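EAL domain protein (Vibrio cholerae serotype O1, PDB 6IJ2) breaks down the cyclic dinucleotides c-di-GMP and cGAMP as an EAL-family phosphodiesterase, here holding the linear product-type dinucleotide 5'-pGpG. Local coordinates at residues D72-C75 / R76-I80; V138-I141 / K142-E146; I197-N200 / C201-F205. The protein carries 1 engineered substitution. All blocks are in the same frame, centred on the assembly; numbering follows the deposited sequence.

Contact 1 of 3, residues D72-C75 / R76-I80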
loop_
_atom_site.group_PDB
_atom_site.type_symbol
_atom_site.label_atom_id
_atom_site.label_comp_id
_atom_site.label_asym_id
_atom_site.label_seq_id
_atom_site.Cartn_x
_atom_site.Cartn_y
_atom_site.Cartn_z
ATOM N N ASP A 72 15.147 -20.502 -2.540
ATOM C CA ASP A 72 14.753 -19.992 -1.231
ATOM C C ASP A 72 15.439 -20.767 -0.111
ATOM O O ASP A 72 16.042 -20.177 0.793
ATOM C CB ASP A 72 13.234 -20.069 -1.091
ATOM C CG ASP A 72 12.732 -19.372 0.144
ATOM O OD1 ASP A 72 12.967 -18.151 0.267
ATOM O OD2 ASP A 72 12.097 -20.040 0.987
ATOM N N GLN A 73 15.363 -22.096 -0.159
ATOM C CA GLN A 73 16.009 -22.911 0.865
ATOM C C GLN A 73 17.513 -22.666 0.901
ATOM O O GLN A 73 18.112 -22.608 1.981
ATOM C CB GLN A 73 15.701 -24.390 0.624
ATOM C CG GLN A 73 14.213 -24.685 0.581
ATOM C CD GLN A 73 13.892 -26.162 0.700
ATOM O OE1 GLN A 73 13.118 -26.569 1.567
ATOM N NE2 GLN A 73 14.475 -26.972 -0.178
ATOM N N MET A 74 18.138 -22.506 -0.270
ATOM C CA MET A 74 19.573 -22.240 -0.319
ATOM C C MET A 74 19.922 -20.906 0.333
ATOM O O MET A 74 20.902 -20.816 1.082
ATOM C CB MET A 74 20.062 -22.273 -1.767
ATOM C CG MET A 74 20.316 -23.671 -2.301
ATOM S SD MET A 74 22.050 -24.154 -2.181
ATOM C CE MET A 74 22.734 -23.309 -3.608
ATOM N N CYS A 75 19.139 -19.857 0.053
ATOM C CA CYS A 75 19.374 -18.561 0.695
ATOM C C CYS A 75 19.356 -18.680 2.208
ATOM O O CYS A 75 20.156 -18.041 2.901
ATOM C CB CYS A 75 18.322 -17.537 0.268
ATOM S SG CYS A 75 18.558 -16.817 -1.336
ATOM N N ARG A 76 18.424 -19.467 2.739
ATOM C CA ARG A 76 18.307 -19.594 4.184
ATOM C C ARG A 76 19.518 -20.294 4.776
ATOM O O ARG A 76 20.060 -19.849 5.790
ATOM C CB ARG A 76 17.025 -20.341 4.532
ATOM C CG ARG A 76 15.777 -19.555 4.138
ATOM C CD ARG A 76 14.534 -20.337 4.437
ATOM N NE ARG A 76 13.348 -19.624 3.997
ATOM C CZ ARG A 76 12.135 -19.836 4.489
ATOM N NH1 ARG A 76 11.965 -20.736 5.449
ATOM N NH2 ARG A 76 11.101 -19.140 4.032
ATOM N N VAL A 77 19.969 -21.378 4.144
ATOM C CA VAL A 77 21.071 -22.160 4.688
ATOM C C VAL A 77 22.384 -21.389 4.600
ATOM O O VAL A 77 23.196 -21.410 5.536
ATOM C CB VAL A 77 21.162 -23.516 3.966
ATOM C CG1 VAL A 77 22.398 -24.264 4.418
ATOM C CG2 VAL A 77 19.913 -24.342 4.232
ATOM N N LYS A 78 22.626 -20.715 3.473
ATOM C CA LYS A 78 23.858 -19.944 3.320
ATOM C C LYS A 78 23.918 -18.793 4.314
ATOM O O LYS A 78 24.983 -18.503 4.875
ATOM C CB LYS A 78 23.971 -19.408 1.894
ATOM C CG LYS A 78 24.219 -20.466 0.840
ATOM C CD LYS A 78 24.153 -19.847 -0.547
ATOM C CE LYS A 78 24.508 -20.859 -1.625
ATOM N NZ LYS A 78 25.933 -21.283 -1.561
ATOM N N ALA A 79 22.786 -18.115 4.530
ATOM C CA ALA A 79 22.750 -16.999 5.472
ATOM C C ALA A 79 23.028 -17.474 6.890
ATOM O O ALA A 79 23.808 -16.857 7.626
ATOM C CB ALA A 79 21.394 -16.295 5.413
ATOM N N ILE A 80 22.392 -18.575 7.291
ATOM C CA ILE A 80 22.610 -19.113 8.631
ATOM C C ILE A 80 24.042 -19.612 8.784
ATOM O O ILE A 80 24.693 -19.370 9.810
ATOM C CB ILE A 80 21.574 -20.217 8.925
ATOM C CG1 ILE A 80 20.162 -19.622 8.991
ATOM C CG2 ILE A 80 21.928 -20.989 10.207
ATOM C CD1 ILE A 80 19.065 -20.660 9.008
HETATM O O HOH W 1 13.980 -16.947 2.171
#

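Contact 2 of 3, residues V138-I141 / K142-E146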
loop_
_atom_site.group_PDB
_atom_site.type_symbol
_atom_site.label_atom_id
_atom_site.label_comp_id
_atom_site.label_asym_id
_atom_site.label_seq_id
_atom_site.Cartn_x
_atom_site.Cartn_y
_atom_site.Cartn_z
ATOM N N VAL A 138 -6.008 -12.121 2.150
ATOM C CA VAL A 138 -4.894 -11.976 3.076
ATOM C C VAL A 138 -4.592 -13.254 3.841
ATOM O O VAL A 138 -3.533 -13.349 4.469
ATOM C CB VAL A 138 -5.196 -10.813 4.045
ATOM C CG1 VAL A 138 -6.165 -11.261 5.136
ATOM C CG2 VAL A 138 -3.914 -10.225 4.624
ATOM N N ASN A 139 -5.483 -14.247 3.786
ATOM C CA ASN A 139 -5.308 -15.449 4.597
ATOM C C ASN A 139 -4.055 -16.229 4.217
ATOM O O ASN A 139 -3.459 -16.887 5.075
ATOM C CB ASN A 139 -6.535 -16.353 4.481
ATOM C CG ASN A 139 -7.617 -15.993 5.479
ATOM O OD1 ASN A 139 -7.377 -15.249 6.431
ATOM N ND2 ASN A 139 -8.816 -16.532 5.273
ATOM N N HIS A 140 -3.642 -16.179 2.950
ATOM C CA HIS A 140 -2.483 -16.960 2.531
ATOM C C HIS A 140 -1.207 -16.446 3.190
ATOM O O HIS A 140 -0.460 -17.213 3.807
ATOM C CB HIS A 140 -2.356 -16.936 1.007
ATOM C CG HIS A 140 -1.345 -17.900 0.472
ATOM N ND1 HIS A 140 0.013 -17.677 0.557
ATOM C CD2 HIS A 140 -1.493 -19.093 -0.148
ATOM C CE1 HIS A 140 0.657 -18.693 0.009
ATOM N NE2 HIS A 140 -0.233 -19.565 -0.427
ATOM N N ILE A 141 -0.944 -15.144 3.076
ATOM C CA ILE A 141 0.260 -14.591 3.683
ATOM C C ILE A 141 0.131 -14.564 5.204
ATOM O O ILE A 141 1.126 -14.732 5.921
ATOM C CB ILE A 141 0.545 -13.198 3.089
ATOM C CG1 ILE A 141 1.876 -12.648 3.596
ATOM C CG2 ILE A 141 -0.599 -12.234 3.376
ATOM C CD1 ILE A 141 2.860 -12.367 2.484
ATOM N N LYS A 142 -1.089 -14.387 5.719
ATOM C CA LYS A 142 -1.308 -14.403 7.163
ATOM C C LYS A 142 -1.016 -15.780 7.752
ATOM O O LYS A 142 -0.447 -15.889 8.844
ATOM C CB LYS A 142 -2.743 -13.971 7.467
ATOM C CG LYS A 142 -3.170 -14.080 8.923
ATOM C CD LYS A 142 -4.618 -13.619 9.074
ATOM C CE LYS A 142 -5.205 -14.019 10.422
ATOM N NZ LYS A 142 -4.564 -13.293 11.558
ATOM N N ARG A 143 -1.409 -16.840 7.035
ATOM C CA ARG A 143 -1.148 -18.211 7.465
ATOM C C ARG A 143 0.339 -18.450 7.689
ATOM O O ARG A 143 0.734 -19.087 8.677
ATOM C CB ARG A 143 -1.687 -19.186 6.414
ATOM C CG ARG A 143 -2.656 -20.227 6.930
ATOM C CD ARG A 143 -3.348 -20.947 5.775
ATOM N NE ARG A 143 -4.105 -20.018 4.937
ATOM C CZ ARG A 143 -4.890 -20.380 3.925
ATOM N NH1 ARG A 143 -5.032 -21.662 3.616
ATOM N NH2 ARG A 143 -5.537 -19.458 3.223
ATOM N N ILE A 144 1.176 -17.963 6.769
ATOM C CA ILE A 144 2.613 -18.214 6.838
ATOM C C ILE A 144 3.229 -17.467 8.013
ATOM O O ILE A 144 4.040 -18.020 8.769
ATOM C CB ILE A 144 3.279 -17.814 5.510
ATOM C CG1 ILE A 144 2.647 -18.571 4.342
ATOM C CG2 ILE A 144 4.779 -18.048 5.574
ATOM C CD1 ILE A 144 2.956 -17.966 2.985
ATOM N N VAL A 145 2.854 -16.198 8.186
ATOM C CA VAL A 145 3.418 -15.388 9.261
ATOM C C VAL A 145 3.059 -15.973 10.620
ATOM O O VAL A 145 3.908 -16.076 11.513
ATOM C CB VAL A 145 2.942 -13.931 9.128
ATOM C CG1 VAL A 145 3.384 -13.104 10.329
ATOM C CG2 VAL A 145 3.458 -13.325 7.835
ATOM N N GLU A 146 1.801 -16.375 10.801
ATOM C CA GLU A 146 1.406 -16.900 12.104
ATOM C C GLU A 146 2.027 -18.267 12.375
ATOM O O GLU A 146 2.333 -18.587 13.531
ATOM C CB GLU A 146 -0.120 -16.934 12.205
ATOM C CG GLU A 146 -0.711 -15.523 12.239
ATOM C CD GLU A 146 -2.223 -15.484 12.408
ATOM O OE1 GLU A 146 -2.761 -14.372 12.609
ATOM O OE2 GLU A 146 -2.872 -16.550 12.341
#

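Contact 3 of 3, residues I197-N200 / C201-F205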
loop_
_atom_site.group_PDB
_atom_site.type_symbol
_atom_site.label_atom_id
_atom_site.label_comp_id
_atom_site.label_asym_id
_atom_site.label_seq_id
_atom_site.Cartn_x
_atom_site.Cartn_y
_atom_site.Cartn_z
ATOM N N ILE A 197 3.109 11.722 7.968
ATOM C CA ILE A 197 2.915 10.291 7.716
ATOM C C ILE A 197 3.606 9.468 8.793
ATOM O O ILE A 197 3.026 8.533 9.359
ATOM C CB ILE A 197 3.421 9.905 6.312
ATOM C CG1 ILE A 197 2.547 10.526 5.231
ATOM C CG2 ILE A 197 3.419 8.380 6.139
ATOM C CD1 ILE A 197 3.029 10.206 3.817
ATOM N N MET A 198 4.863 9.800 9.095
ATOM C CA MET A 198 5.596 9.003 10.073
ATOM C C MET A 198 5.064 9.212 11.482
ATOM O O MET A 198 4.990 8.254 12.261
ATOM C CB MET A 198 7.090 9.316 10.001
ATOM C CG MET A 198 7.964 8.533 10.996
ATOM S SD MET A 198 8.223 6.784 10.547
ATOM C CE MET A 198 7.783 6.793 8.842
ATOM N N LYS A 199 4.690 10.446 11.842
ATOM C CA LYS A 199 4.176 10.652 13.193
ATOM C C LYS A 199 2.929 9.816 13.425
ATOM O O LYS A 199 2.779 9.178 14.474
ATOM C CB LYS A 199 3.866 12.131 13.444
ATOM C CG LYS A 199 3.194 12.384 14.806
ATOM C CD LYS A 199 2.539 13.755 14.887
ATOM C CE LYS A 199 1.854 13.957 16.236
ATOM N NZ LYS A 199 1.171 15.278 16.319
ATOM N N ASN A 200 2.036 9.778 12.445
ATOM C CA ASN A 200 0.793 9.050 12.624
ATOM C C ASN A 200 0.985 7.544 12.465
ATOM O O ASN A 200 0.333 6.772 13.175
ATOM C CB ASN A 200 -0.259 9.609 11.660
ATOM C CG ASN A 200 -0.701 10.997 12.070
ATOM O OD1 ASN A 200 -1.345 11.167 13.107
ATOM N ND2 ASN A 200 -0.334 12.002 11.280
ATOM N N CYS A 201 1.898 7.105 11.592
ATOM C CA CYS A 201 2.184 5.676 11.497
ATOM C C CYS A 201 2.860 5.144 12.764
ATOM O O CYS A 201 2.587 4.017 13.181
ATOM C CB CYS A 201 3.062 5.379 10.286
ATOM S SG CYS A 201 2.158 5.505 8.722
ATOM N N LEU A 202 3.739 5.932 13.387
ATOM C CA LEU A 202 4.403 5.456 14.608
ATOM C C LEU A 202 3.401 5.259 15.738
ATOM O O LEU A 202 3.507 4.306 16.518
ATOM C CB LEU A 202 5.500 6.426 15.036
ATOM C CG LEU A 202 6.723 6.447 14.115
ATOM C CD1 LEU A 202 7.605 7.626 14.477
ATOM C CD2 LEU A 202 7.520 5.149 14.233
ATOM N N LYS A 203 2.401 6.142 15.820
ATOM C CA LYS A 203 1.317 5.957 16.776
ATOM C C LYS A 203 0.504 4.714 16.445
ATOM O O LYS A 203 0.121 3.953 17.338
ATOM C CB LYS A 203 0.428 7.211 16.802
ATOM C CG LYS A 203 1.202 8.488 17.173
ATOM C CD LYS A 203 0.397 9.768 16.948
ATOM C CE LYS A 203 -0.611 9.973 18.041
ATOM N NZ LYS A 203 0.058 10.134 19.362
ATOM N N LEU A 204 0.221 4.495 15.161
ATOM C CA LEU A 204 -0.438 3.264 14.757
ATOM C C LEU A 204 0.384 2.030 15.150
ATOM O O LEU A 204 -0.159 1.056 15.676
ATOM C CB LEU A 204 -0.698 3.293 13.249
ATOM C CG LEU A 204 -1.185 1.960 12.691
ATOM C CD1 LEU A 204 -2.426 1.519 13.442
ATOM C CD2 LEU A 204 -1.468 2.112 11.208
ATOM N N PHE A 205 1.688 2.040 14.878
ATOM C CA PHE A 205 2.517 0.872 15.208
ATOM C C PHE A 205 2.494 0.572 16.702
ATOM O O PHE A 205 2.406 -0.592 17.111
ATOM C CB PHE A 205 3.953 1.091 14.750
ATOM C CG PHE A 205 4.102 1.255 13.267
ATOM C CD1 PHE A 205 3.229 0.636 12.392
ATOM C CD2 PHE A 205 5.116 2.045 12.752
ATOM C CE1 PHE A 205 3.371 0.789 11.014
ATOM C CE2 PHE A 205 5.268 2.207 11.387
ATOM C CZ PHE A 205 4.386 1.583 10.512
#

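Contact 1 of 3, residues D72-C75 / R76-I80
Asp-72 and Arg-76 form an i to i+4 salt bridge within helix 68-85, a local contact on one of the helices that surround the TIM-barrel-like sheet of the EAL domain. OD2 of Asp-72 lies 3.3 Å from NE of Arg-76, and the carboxylate and guanidinium planes are turned 72° apart, so the two groups do not meet as a flat, two-pronged pair. The other carboxylate oxygen, OD1, accepts from a water that is itself only weakly bound by NE. Asp-72 can face its partner because CG stands opposite the backbone N (chi1 -171°), while Arg-76 runs extended from CG to NE. Both residues are buried, and the guanidinium has further partners: NH1 bonds to Thr-111, NH2 to the hydroxyl of Tyr-148, and Phe-96 adds a cation-pi contact. The shared grip should fix the rotation of the guanidinium. Cys-75, one step before the arginine, packs on a guanine base of the bound dinucleotide, which places this turn beside the ligand. Farther round the helix, Lys-78 sends its ammonium to Asp-25 and makes a cation-pi contact with Phe-26. Its aliphatic chain bears on Met-74, whose doubly bent side chain brings CE to 3.6 Å from CE of Lys-78.

Contact 2 of 3, residues V138-I141 / K142-E146
Asn-139 and Arg-143 meet near the N-terminal end of helix 139-151 through two hydrogen bonds to a single carbonyl. Asn-139 O receives the backbone N of Arg-143 at 2.8 Å and the side-chain NE of Arg-143 at 3.2 Å, and the two donors come from opposite faces of the carbonyl plane. The NE bond is fairly straight (163° at the hydrogen), and the oxygen sits in the guanidinium plane, at its edge; seen from the carbonyl, however, NE stands well above the plane rather than on a lone pair. The bend at chi3 of Arg-143 (-60°) folds the guanidinium back along the helix, which leaves NH2 3.5 Å from CB of Asn-139. The remaining backbone bonds include Lys-142 N to Val-138 O at 2.9 Å and a weak one from Ile-144 N to His-140 O.

Among the nonpolar contacts, CD1 of Ile-144 approaches the His-140 ring obliquely, 3.8 Å from ND1. Ile-144 and Val-145 turn to Phe-129 of strand 125-129, and Val-138 and Ile-141 touch Leu-169 of helix 166-170.

Charged groups gather on another side. Lys-142 passes alongside the Asn-139 side chain, and its NZ bonds to the backbone oxygen of Asp-172 as well as pairing with Glu-146, although the modelled length of that salt bridge is doubtful. The whole is an amphipathic helix whose apolar residues face the barrel strand 125-129 and the neighbouring helix 166-170, linking strands 125-129 and 154-160 in a beta-alpha-beta unit.

Contact 3 of 3, residues I197-N200 / C201-F205
Met-198 and Leu-202, with Ile-197 and Cys-201 beside them, form i to i+4 pairs on helix 192-207, which lies in the chain between the parallel strands 177-180 and 211-214 of the EAL barrel and also borders the second subunit. CG of Met-198 comes 3.6 Å from CD1 of Leu-202, and the sulfur SD is 3.9 Å from CG of Leu-202. The thioether reaches the leucine because Met-198 carries CG anti to the main-chain nitrogen (chi1 180°) and the bend at chi2 (75°) then turns SD toward the later residue. Met-198 touches Val-180 of strand 177-180, and Leu-202 meets Pro-212 of strand 211-214 and the loop residue Val-231. One step earlier on the helix, CG2 of Ile-197 meets the sulfur of Cys-201 at 4.1 Å.

Backbone bonds run through the same turns, from Cys-201 N to Ile-197 O at 2.9 Å and from Leu-204 N to Asn-200 O at 3.0 Å. The Phe-205 ring turns one face to the carbonyl oxygen of Cys-201, which stands 3.1 Å above its plane and offset toward the rim, while Phe-160 makes an edge-to-face contact with the ring.

The side toward the second subunit mixes polar and apolar contacts. Asn-200 is buried, and its ND2 bonds both to the backbone oxygen of Ser-196 and to OD2 of Asp-207 of the second subunit; Lys-203 and Leu-204 pack on Asn-200 of that subunit, and Ile-197 on its Ala-171. CG of Lys-203 lies 3.2 Å from Lys-199 O. The chemistry thus divides the helix: Met-198, Leu-202 and Phe-205 meet the strands by shape, whereas the Asn-200 amide, with two hydrogen bonds, adds a directional tie to apolar packing at the other chain.

All three contacts are short spans of separate helices around the same EAL barrel, and none touches another. Contacts 1 and 3 lie on opposite sides of the chain's centre, their own centres about 33 Å apart; contacts 1 and 2 come closer, with nearest atoms about 7 Å apart. Contact 1, beside the ligand, buries an ion pair that has several further partners. Contact 2 is partly buried, with Asn-139 and Arg-143 exposed and the arginine folding back on a backbone carbonyl. Contact 3 is largely buried, apolar toward the barrel and mixed toward the second subunit, and is the only one of the three that touches another protein chain.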